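Side-chain contacts in CBS domain-containing protein (PDB 2YZQ), which is of unknown function but binds S-adenosylmethionine and, as a protein of four CBS repeats, probably acts as a sensor or regulator responding to that ligand: residues Val37-Lys40 / Leu44-Ile47; Leu154-Ala159 / Leu267-Asp272; Arg114-Phe117 / Glu121-Lys124; Val94-Val97 / Pro103-Ile106; Val257-Gly260 / Leu264-Leu267. One frame throughout, in Å; residues are numbered along the deposited sequence.

Contact 1: residues Val37-Lys40 / Leu44-Ile47; sequences VVNK and LVGI
Val-37 faces Val-45 and Gly-46 together across an antiparallel hairpin, and three backbone hydrogen bonds fix that register. Val-37 N gives a nearly straight bond to Gly-46 O, at 2.6 Å, meeting the carbonyl from above its plane. In return Val-37 O takes the N-H of Val-45, N to O 2.7 Å. A weak bond from Gly-46 N to Val-37 O, 3.3 Å long, is added to it. Two successive residues thus answer one, which defines a classic beta bulge, and the register slips by one before Val-38 pairs with Leu-44. Gly-46 suits its place because its backbone angles would press a CB against the preceding carbonyl oxygen.

The apolar contacts gather round Val-37. With CG1 anti to the backbone N (chi1 -179°), that methyl of Val-37 meets CG2 of Val-45 at 3.5 Å, the two side chains crossing at about a right angle. The other methyl of Val-37, CG2, lies 4.0 Å from the CA of Ile-47. Leu-44 brings CD1 to within 3.5 Å of Val-37 O, a methyl laid beside the bulge carbonyl. Beta-branched valine suits the extended strand and puts one methyl on Val-45 and the other toward Ile-47.

At the turn Asn-39 lays ND2 against the CG1 methyl of Val-45 (3.9 Å), while its OD1 accepts from the backbone N of Lys-43 and so braces the connection between the strands.

The hairpin belongs to a CBS repeat. On one flank strand 34-38 is joined by strand 14-15. Leu-44 also packs on Val-95 and Val-97 of strand 93-97, and Val-38 on Pro-103 of strand 103-108.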
# COMPACT_ATOMS: atom_id res chain seq x y z
N VAL A 37 -6.40 -19.37 -1.14
CA VAL A 37 -7.03 -20.57 -0.62
C VAL A 37 -7.67 -21.37 -1.76
O VAL A 37 -8.40 -20.81 -2.58
CB VAL A 37 -8.13 -20.23 0.41
CG1 VAL A 37 -8.75 -21.51 0.95
CG2 VAL A 37 -7.53 -19.42 1.54
N VAL A 38 -7.40 -22.67 -1.78
CA VAL A 38 -7.93 -23.54 -2.82
C VAL A 38 -8.62 -24.78 -2.26
O VAL A 38 -8.43 -25.13 -1.09
CB VAL A 38 -6.80 -24.02 -3.76
CG1 VAL A 38 -6.11 -22.82 -4.40
CG2 VAL A 38 -5.80 -24.85 -2.97
N ASN A 39 -9.42 -25.43 -3.09
CA ASN A 39 -10.10 -26.65 -2.67
C ASN A 39 -9.26 -27.85 -3.09
O ASN A 39 -8.15 -27.69 -3.59
CB ASN A 39 -11.51 -26.74 -3.27
CG ASN A 39 -11.52 -26.64 -4.79
OD1 ASN A 39 -10.55 -26.97 -5.46
ND2 ASN A 39 -12.65 -26.21 -5.33
N LYS A 40 -9.79 -29.05 -2.88
CA LYS A 40 -9.05 -30.26 -3.23
C LYS A 40 -8.58 -30.26 -4.68
O LYS A 40 -7.45 -30.63 -4.97
CB LYS A 40 -9.90 -31.50 -2.95
CG LYS A 40 -9.17 -32.82 -3.22
CD LYS A 40 -7.91 -32.94 -2.37
CE LYS A 40 -7.21 -34.27 -2.60
NZ LYS A 40 -8.05 -35.43 -2.18
N LEU A 44 -9.16 -21.86 -7.01
CA LEU A 44 -9.20 -20.75 -6.06
C LEU A 44 -10.59 -20.59 -5.45
O LEU A 44 -11.59 -20.57 -6.17
CB LEU A 44 -8.79 -19.45 -6.75
CG LEU A 44 -8.73 -18.19 -5.88
CD1 LEU A 44 -7.57 -18.27 -4.91
CD2 LEU A 44 -8.59 -16.97 -6.79
N VAL A 45 -10.64 -20.47 -4.13
CA VAL A 45 -11.91 -20.28 -3.44
C VAL A 45 -11.85 -19.06 -2.53
O VAL A 45 -12.84 -18.70 -1.89
CB VAL A 45 -12.29 -21.53 -2.60
CG1 VAL A 45 -12.52 -22.72 -3.53
CG2 VAL A 45 -11.20 -21.85 -1.59
N GLY A 46 -10.69 -18.41 -2.48
CA GLY A 46 -10.55 -17.22 -1.65
C GLY A 46 -9.12 -16.94 -1.21
O GLY A 46 -8.17 -17.53 -1.73
N ILE A 47 -8.97 -16.02 -0.26
CA ILE A 47 -7.65 -15.67 0.25
C ILE A 47 -7.72 -15.46 1.76
O ILE A 47 -8.73 -15.00 2.28
CB ILE A 47 -7.10 -14.39 -0.43
CG1 ILE A 47 -5.61 -14.22 -0.11
CG2 ILE A 47 -7.87 -13.17 0.06
CD1 ILE A 47 -4.94 -13.13 -0.91

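Contact 2: residues Leu154-Ala159 / Leu267-Asp272; sequences LSNSMA and LIRDFD
Asn-156 and Ser-157, in an irregular loop following helix 145-153, approach the end of a strand at Leu-267 and Arg-269; the closest CA atoms, those of Ser-157 and Arg-269, are 7.0 Å apart, too far for strand pairing. One hydrogen bond spans the gap: Arg-269 NH1 to Asn-156 O, 2.9 Å, bent to 143° and arriving from above the carbonyl plane. Asn-156 also sets OD1 over one face of the Arg-269 guanidinium, 3.6 Å from NH1, with the amide and guanidinium planes 44° apart. Two ST turns shape the loop, Ser-155 OG accepting from Ser-157 N and Ser-157 OG from Ala-159 N; serine is short enough to accept the N-H two residues ahead. The loop brings Met-158 to the bound S-adenosylmethionine, and the contact ties its CBS repeat to that of Leu-267 and Arg-269. Bent at chi3, Arg-269 grips Asp-272 in a side-on, two-nitrogen salt bridge, Arg-269 NE to Asp-272 OD2 and Arg-269 NH2 to Asp-272 OD1; OD1 also accepts from Gln-133, and OD2 from Arg-269 N. A leucine in place of Arg-269 would probably leave the Asp-272 carboxylate without its charged mate and Asn-156 O without this donor. Leu-267 CD2 also packs on Ser-157, 3.4 Å from its OG.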
# COMPACT_ATOMS: atom_id res chain seq x y z
N LEU A 154 -8.58 4.91 11.12
CA LEU A 154 -9.58 5.54 10.26
C LEU A 154 -9.01 6.24 9.03
O LEU A 154 -9.69 7.03 8.38
CB LEU A 154 -10.40 6.54 11.09
CG LEU A 154 -11.23 5.90 12.20
CD1 LEU A 154 -11.75 6.96 13.15
CD2 LEU A 154 -12.38 5.11 11.58
N SER A 155 -7.75 5.96 8.71
CA SER A 155 -7.11 6.57 7.56
C SER A 155 -7.07 5.62 6.37
O SER A 155 -7.00 4.41 6.55
CB SER A 155 -5.68 6.99 7.91
OG SER A 155 -5.02 7.51 6.77
N ASN A 156 -7.11 6.17 5.16
CA ASN A 156 -7.04 5.33 3.97
C ASN A 156 -5.57 5.14 3.58
O ASN A 156 -5.25 4.57 2.54
CB ASN A 156 -7.85 5.91 2.80
CG ASN A 156 -7.40 7.31 2.39
OD1 ASN A 156 -6.21 7.61 2.37
ND2 ASN A 156 -8.36 8.15 2.04
N SER A 157 -4.68 5.62 4.45
CA SER A 157 -3.25 5.48 4.23
C SER A 157 -2.62 4.66 5.34
O SER A 157 -3.14 4.59 6.46
CB SER A 157 -2.57 6.85 4.18
OG SER A 157 -1.17 6.71 3.99
N MET A 158 -1.49 4.04 5.03
CA MET A 158 -0.78 3.24 6.02
C MET A 158 -0.03 4.13 7.00
O MET A 158 0.44 3.66 8.03
CB MET A 158 0.20 2.30 5.32
CG MET A 158 -0.48 1.27 4.45
SD MET A 158 0.73 0.12 3.77
CE MET A 158 1.17 -0.78 5.24
N ALA A 159 0.09 5.42 6.68
CA ALA A 159 0.81 6.33 7.55
C ALA A 159 0.11 7.67 7.75
O ALA A 159 -0.66 8.11 6.90
CB ALA A 159 2.21 6.57 7.01
N LEU A 267 -1.26 13.79 -0.43
CA LEU A 267 -0.53 12.56 -0.15
C LEU A 267 -0.59 11.67 -1.38
O LEU A 267 -1.65 11.52 -1.98
CB LEU A 267 -1.19 11.82 1.03
CG LEU A 267 -0.54 10.52 1.50
CD1 LEU A 267 0.78 10.85 2.20
CD2 LEU A 267 -1.47 9.78 2.45
N ILE A 268 0.55 11.13 -1.80
CA ILE A 268 0.54 10.22 -2.93
C ILE A 268 0.84 8.83 -2.39
O ILE A 268 1.94 8.56 -1.90
CB ILE A 268 1.56 10.64 -4.05
CG1 ILE A 268 1.44 9.67 -5.23
CG2 ILE A 268 2.99 10.68 -3.51
CD1 ILE A 268 0.11 9.76 -5.97
N ARG A 269 -0.17 7.96 -2.43
CA ARG A 269 -0.06 6.59 -1.94
C ARG A 269 0.25 5.69 -3.13
O ARG A 269 -0.00 6.07 -4.27
CB ARG A 269 -1.38 6.12 -1.33
CG ARG A 269 -1.94 7.00 -0.19
CD ARG A 269 -3.34 6.51 0.18
NE ARG A 269 -4.24 6.68 -0.95
CZ ARG A 269 -5.37 5.99 -1.12
NH1 ARG A 269 -5.75 5.09 -0.23
NH2 ARG A 269 -6.12 6.21 -2.19
N ASP A 270 0.79 4.51 -2.86
CA ASP A 270 1.08 3.58 -3.94
C ASP A 270 -0.23 3.26 -4.66
O ASP A 270 -0.27 3.14 -5.88
CB ASP A 270 1.74 2.29 -3.41
CG ASP A 270 1.03 1.69 -2.18
OD1 ASP A 270 -0.11 2.07 -1.86
OD2 ASP A 270 1.63 0.79 -1.54
N PHE A 271 -1.31 3.17 -3.89
CA PHE A 271 -2.63 2.86 -4.42
C PHE A 271 -3.10 3.94 -5.40
O PHE A 271 -3.84 3.65 -6.35
CB PHE A 271 -3.63 2.75 -3.27
CG PHE A 271 -4.81 1.86 -3.57
CD1 PHE A 271 -4.65 0.48 -3.67
CD2 PHE A 271 -6.08 2.40 -3.75
CE1 PHE A 271 -5.74 -0.35 -3.94
CE2 PHE A 271 -7.18 1.58 -4.02
CZ PHE A 271 -7.00 0.20 -4.12
N ASP A 272 -2.67 5.18 -5.18
CA ASP A 272 -3.07 6.28 -6.05
C ASP A 272 -2.39 6.18 -7.41
O ASP A 272 -2.92 6.65 -8.42
CB ASP A 272 -2.73 7.62 -5.41
CG ASP A 272 -3.55 7.89 -4.16
OD1 ASP A 272 -4.78 7.74 -4.24
OD2 ASP A 272 -2.97 8.24 -3.11

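Contact 3: residues Arg114-Phe117 / Glu121-Lys124; sequences RRYF and EKYK
Tyr-123 reaches back from the chain beyond helix 109-117 and wedges its ring against Tyr-116 and Phe-117, making the dense half of this contact. Phe-117 points its edge at the face of Tyr-123, in a T-shaped stack with centroids 4.8 Å apart and planes at 80°; CD1 of Phe-117 comes to 3.4 Å from CD2 of Tyr-123, toward the rim of that ring. Tyr-123 in turn directs an edge at the face of Tyr-116 in an offset edge-to-face pair, centroids 5.1 Å apart. Tyr-116 OH and Tyr-123 OH are hydrogen-bonded, with either as possible donor, though their 2.5 Å separation is doubtful and may owe something to the model. With CG anti to the backbone N (chi1 -176°), the end of the Tyr-116 side chain comes nearer to Tyr-123.

The three rings form an aromatic cluster at the helix end, where a wider pi-type turn runs through 114-117. Val-240 and Ala-244 of helix 240-250 pack on Phe-117, while Leu-277 touches both tyrosines. Tyrosine suits these places by joining a broad apolar face to a polar tip. An alanine in place of Tyr-123 is likely to open a gap against Phe-117 and leave the Tyr-116 hydroxyl without the tyrosine hydroxyl beside it.

The solvent side is looser. Exposed Lys-122 folds its chain over so that NZ makes a weak hydrogen bond to Tyr-116 OH at 3.2 Å, with Ser-120 OG as its stronger partner.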
# COMPACT_ATOMS: atom_id res chain seq x y z
N ARG A 114 7.27 -1.48 -7.39
CA ARG A 114 8.67 -1.89 -7.48
C ARG A 114 9.15 -2.49 -8.80
O ARG A 114 10.26 -2.18 -9.25
CB ARG A 114 8.96 -2.89 -6.35
CG ARG A 114 8.80 -2.32 -4.95
CD ARG A 114 8.80 -3.41 -3.90
NE ARG A 114 7.62 -4.27 -4.01
CZ ARG A 114 7.31 -5.23 -3.15
NH1 ARG A 114 8.09 -5.48 -2.11
NH2 ARG A 114 6.21 -5.95 -3.33
N ARG A 115 8.32 -3.33 -9.41
CA ARG A 115 8.71 -3.98 -10.66
C ARG A 115 8.29 -3.28 -11.93
O ARG A 115 8.84 -3.53 -13.00
CB ARG A 115 8.15 -5.41 -10.68
CG ARG A 115 8.61 -6.27 -9.52
CD ARG A 115 7.83 -7.58 -9.45
NE ARG A 115 8.27 -8.41 -8.33
CZ ARG A 115 7.65 -9.51 -7.92
NH1 ARG A 115 6.55 -9.93 -8.52
NH2 ARG A 115 8.14 -10.19 -6.89
N TYR A 116 7.31 -2.38 -11.83
CA TYR A 116 6.82 -1.69 -13.01
C TYR A 116 7.05 -0.18 -13.01
O TYR A 116 7.90 0.31 -13.76
CB TYR A 116 5.33 -2.00 -13.17
CG TYR A 116 4.70 -1.43 -14.42
CD1 TYR A 116 5.19 -1.76 -15.68
CD2 TYR A 116 3.60 -0.58 -14.34
CE1 TYR A 116 4.60 -1.26 -16.83
CE2 TYR A 116 3.00 -0.08 -15.48
CZ TYR A 116 3.50 -0.42 -16.73
OH TYR A 116 2.90 0.07 -17.87
N PHE A 117 6.32 0.56 -12.19
CA PHE A 117 6.50 2.01 -12.18
C PHE A 117 7.93 2.46 -11.93
O PHE A 117 8.40 3.41 -12.55
CB PHE A 117 5.57 2.66 -11.14
CG PHE A 117 4.11 2.64 -11.51
CD1 PHE A 117 3.70 3.01 -12.79
CD2 PHE A 117 3.15 2.27 -10.58
CE1 PHE A 117 2.34 3.01 -13.13
CE2 PHE A 117 1.80 2.27 -10.91
CZ PHE A 117 1.39 2.64 -12.18
N GLU A 121 10.37 2.95 -18.42
CA GLU A 121 10.78 4.26 -18.92
C GLU A 121 9.55 5.12 -19.21
O GLU A 121 9.61 6.35 -19.19
CB GLU A 121 11.60 4.11 -20.20
CG GLU A 121 12.95 3.45 -20.02
CD GLU A 121 13.92 4.32 -19.25
OE1 GLU A 121 14.16 5.47 -19.68
OE2 GLU A 121 14.46 3.85 -18.23
N LYS A 122 8.43 4.45 -19.46
CA LYS A 122 7.17 5.11 -19.79
C LYS A 122 6.64 6.12 -18.78
O LYS A 122 5.99 7.10 -19.15
CB LYS A 122 6.08 4.06 -20.04
CG LYS A 122 6.45 3.00 -21.06
CD LYS A 122 5.24 2.15 -21.44
CE LYS A 122 4.61 1.50 -20.22
NZ LYS A 122 5.56 0.62 -19.49
N TYR A 123 6.92 5.90 -17.50
CA TYR A 123 6.42 6.80 -16.47
C TYR A 123 7.35 7.91 -16.01
O TYR A 123 7.04 8.63 -15.06
CB TYR A 123 5.93 5.98 -15.28
CG TYR A 123 4.88 5.00 -15.71
CD1 TYR A 123 3.64 5.44 -16.16
CD2 TYR A 123 5.17 3.64 -15.78
CE1 TYR A 123 2.70 4.55 -16.66
CE2 TYR A 123 4.24 2.74 -16.29
CZ TYR A 123 3.01 3.21 -16.73
OH TYR A 123 2.08 2.33 -17.25
N LYS A 124 8.49 8.04 -16.67
CA LYS A 124 9.42 9.10 -16.34
C LYS A 124 8.81 10.39 -16.85
O LYS A 124 9.17 11.49 -16.42
CB LYS A 124 10.78 8.87 -17.01
CG LYS A 124 11.57 7.71 -16.42
CD LYS A 124 12.96 7.62 -17.04
CE LYS A 124 13.80 6.56 -16.34
NZ LYS A 124 15.17 6.48 -16.91

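Contact 4: residues Val94-Val97 / Pro103-Ile106; sequences VVVV and PVGI
Val-96 pairs with Gly-105 in an antiparallel hairpin whose strand axes come within 4.5 Å and run 144° apart, and a classic beta bulge, in which Val-104 and Gly-105 both face Val-96, shifts the register so that Val-97 pairs with Pro-103. Val-96 N bonds to Gly-105 O at 2.9 Å, while Val-96 O is gripped twice, by Val-104 N at 2.8 Å in a nearly straight bond and by Gly-105 N at 3.3 Å in a more bent one.

Val-95 and Ile-106 share one face of the hairpin. They lie alongside each other, pointing the same way, and CD1 of Ile-106 touches CG2 of Val-95 at 3.6 Å. The isoleucine chain turns back at chi2 (-60°), and its length lets CD1 reach across to the valine. CG1 of Val-95 also meets CB of Pro-103, at 4.0 Å. Proline suits this non-hydrogen-bonded position, where no N-H is needed toward the partner strand; its CA also makes a CH...O contact to Val-96 O. Val-96 and Gly-105 belong to the other face, and there a CB on the glycine would stand close to that of Val-96. Val-96 also crosses Val-104 at about a right angle, CG1 of Val-96 lying 4.0 Å from CG2 of Val-104.

Strand 72-74 continues the sheet beyond strand 93-97, and strand 8-9 beyond strand 103-108. The Val-95 face packs on the neighbouring hairpin: Leu-44 of strand 44-49 meets Val-95 and Pro-103, and Pro-36 of strand 34-38 meets Ile-106.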
# COMPACT_ATOMS: atom_id res chain seq x y z
N VAL A 94 -4.28 -9.07 -6.31
CA VAL A 94 -5.14 -9.85 -7.17
C VAL A 94 -4.50 -11.21 -7.33
O VAL A 94 -3.27 -11.33 -7.37
CB VAL A 94 -5.31 -9.20 -8.57
CG1 VAL A 94 -5.88 -7.79 -8.43
CG2 VAL A 94 -3.97 -9.17 -9.31
N VAL A 95 -5.32 -12.25 -7.39
CA VAL A 95 -4.80 -13.59 -7.57
C VAL A 95 -4.86 -13.85 -9.07
O VAL A 95 -5.85 -13.51 -9.73
CB VAL A 95 -5.65 -14.65 -6.83
CG1 VAL A 95 -5.09 -16.05 -7.11
CG2 VAL A 95 -5.63 -14.37 -5.34
N VAL A 96 -3.79 -14.42 -9.62
CA VAL A 96 -3.73 -14.71 -11.04
C VAL A 96 -4.04 -16.20 -11.19
O VAL A 96 -3.39 -17.03 -10.57
CB VAL A 96 -2.33 -14.43 -11.62
CG1 VAL A 96 -2.37 -14.53 -13.13
CG2 VAL A 96 -1.85 -13.06 -11.17
N VAL A 97 -5.04 -16.53 -12.00
CA VAL A 97 -5.41 -17.92 -12.19
C VAL A 97 -5.28 -18.34 -13.65
O VAL A 97 -5.20 -17.49 -14.55
CB VAL A 97 -6.87 -18.19 -11.74
CG1 VAL A 97 -7.04 -17.79 -10.28
CG2 VAL A 97 -7.85 -17.43 -12.63
N PRO A 103 -4.73 -20.95 -9.00
CA PRO A 103 -3.74 -19.89 -8.79
C PRO A 103 -2.36 -20.19 -9.37
O PRO A 103 -1.75 -21.21 -9.05
CB PRO A 103 -3.69 -19.75 -7.27
CG PRO A 103 -5.03 -20.26 -6.82
CD PRO A 103 -5.23 -21.46 -7.71
N VAL A 104 -1.87 -19.30 -10.23
CA VAL A 104 -0.55 -19.46 -10.83
C VAL A 104 0.35 -18.27 -10.48
O VAL A 104 1.53 -18.26 -10.82
CB VAL A 104 -0.63 -19.60 -12.37
CG1 VAL A 104 -1.37 -20.88 -12.73
CG2 VAL A 104 -1.32 -18.39 -12.97
N GLY A 105 -0.22 -17.28 -9.80
CA GLY A 105 0.57 -16.12 -9.42
C GLY A 105 -0.21 -15.19 -8.53
O GLY A 105 -1.41 -15.37 -8.34
N ILE A 106 0.48 -14.21 -7.97
CA ILE A 106 -0.13 -13.20 -7.11
C ILE A 106 0.48 -11.87 -7.51
O ILE A 106 1.69 -11.77 -7.73
CB ILE A 106 0.16 -13.46 -5.61
CG1 ILE A 106 -0.53 -14.75 -5.15
CG2 ILE A 106 -0.32 -12.27 -4.77
CD1 ILE A 106 -2.05 -14.73 -5.31

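Contact 5: residues Val257-Gly260 / Leu264-Leu267; sequences VIRG and LIGL
A beta hairpin of a CBS repeat, formed by strands 254-259 and 263-269, is held here by Val-257 against Ile-265 and Gly-266. The strands run 157° apart in direction. Val-257 N donates to Gly-266 O at 2.8 Å, well above the carbonyl plane, and Val-257 O receives Ile-265 N at 2.9 Å in an almost linear bond plus a weak one from Gly-266 N. This is a classic beta bulge, with Ile-265 and Gly-266 both set against Val-257; a CB on Gly-266 would lie close to that of Val-257, so glycine fits. Ile-265 divides its branches. CG1 of Ile-265, placed between the backbone N and carbonyl carbon (chi1 62°), crosses to CG1 of Val-257 at 3.8 Å, whereas CG2 of Ile-265 meets NE of Arg-259 at 3.4 Å. A beta-branched residue can serve the two neighbours at once. Arg-259 is exposed, its chain bent at chi3; its ion pair with Asp-263 is long and weak. On the face bearing Ile-258, CD1 of Leu-264 approaches Val-257 O at 3.6 Å. Further along, CG2 of Val-257 packs 3.7 Å from the backbone N of Leu-267, whose side chain touches Gln-254, a residue binding S-adenosylmethionine.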
# COMPACT_ATOMS: atom_id res chain seq x y z
N VAL A 257 2.61 15.05 -0.07
CA VAL A 257 2.82 15.96 -1.19
C VAL A 257 2.88 17.35 -0.58
O VAL A 257 2.00 17.73 0.18
CB VAL A 257 1.64 15.89 -2.18
CG1 VAL A 257 1.84 16.92 -3.31
CG2 VAL A 257 1.54 14.48 -2.75
N ILE A 258 3.93 18.10 -0.91
CA ILE A 258 4.10 19.43 -0.35
C ILE A 258 4.46 20.51 -1.35
O ILE A 258 4.72 20.25 -2.53
CB ILE A 258 5.22 19.46 0.71
CG1 ILE A 258 6.58 19.25 0.03
CG2 ILE A 258 4.98 18.38 1.76
CD1 ILE A 258 7.78 19.55 0.90
N ARG A 259 4.49 21.74 -0.84
CA ARG A 259 4.89 22.92 -1.58
C ARG A 259 5.84 23.56 -0.56
O ARG A 259 5.78 23.24 0.63
CB ARG A 259 3.70 23.84 -1.86
CG ARG A 259 3.17 24.57 -0.64
CD ARG A 259 2.14 25.63 -1.00
NE ARG A 259 0.88 25.04 -1.47
CZ ARG A 259 -0.21 25.75 -1.75
NH1 ARG A 259 -0.20 27.07 -1.62
NH2 ARG A 259 -1.30 25.13 -2.16
N GLY A 260 6.71 24.45 -1.01
CA GLY A 260 7.64 25.08 -0.08
C GLY A 260 8.54 24.06 0.59
O GLY A 260 9.00 23.12 -0.05
N LEU A 264 2.10 20.96 3.68
CA LEU A 264 1.35 19.78 3.26
C LEU A 264 0.09 20.12 2.47
O LEU A 264 -0.78 20.84 2.95
CB LEU A 264 0.97 18.96 4.49
CG LEU A 264 0.35 17.58 4.28
CD1 LEU A 264 1.35 16.69 3.54
CD2 LEU A 264 -0.00 16.97 5.64
N ILE A 265 -0.01 19.57 1.26
CA ILE A 265 -1.16 19.81 0.40
C ILE A 265 -1.80 18.53 -0.12
O ILE A 265 -2.79 18.57 -0.84
CB ILE A 265 -0.78 20.71 -0.80
CG1 ILE A 265 0.26 20.01 -1.69
CG2 ILE A 265 -0.26 22.05 -0.30
CD1 ILE A 265 0.65 20.81 -2.93
N GLY A 266 -1.23 17.39 0.25
CA GLY A 266 -1.78 16.13 -0.21
C GLY A 266 -0.94 14.93 0.16
O GLY A 266 0.00 15.04 0.95
N LEU A 267 -1.26 13.79 -0.43
CA LEU A 267 -0.53 12.56 -0.15
C LEU A 267 -0.59 11.67 -1.38
O LEU A 267 -1.65 11.52 -1.98
CB LEU A 267 -1.19 11.82 1.03
CG LEU A 267 -0.54 10.52 1.50
CD1 LEU A 267 0.78 10.85 2.20
CD2 LEU A 267 -1.47 9.78 2.45

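From the N terminus, contact 1 closes the short turn between strands 34-38 and 44-49, contact 4 that between strands 93-97 and 103-108, and contact 3 the bend just after helix 109-117, which follows strand 103-108. These three lie in series. Contacts 1 and 4 touch, Leu-44 and Val-38 packing on the second hairpin, and so tie two CBS repeats together. Contact 2 then spans more than a hundred residues and ties the third CBS range to the fourth. Contact 5, a hairpin of the last repeat, ends on the same strand as contact 2, 263-269, and shares Leu-267. Contacts 4 and 5 lie on opposite sides of the chain's centre, their centres about 36 Å apart.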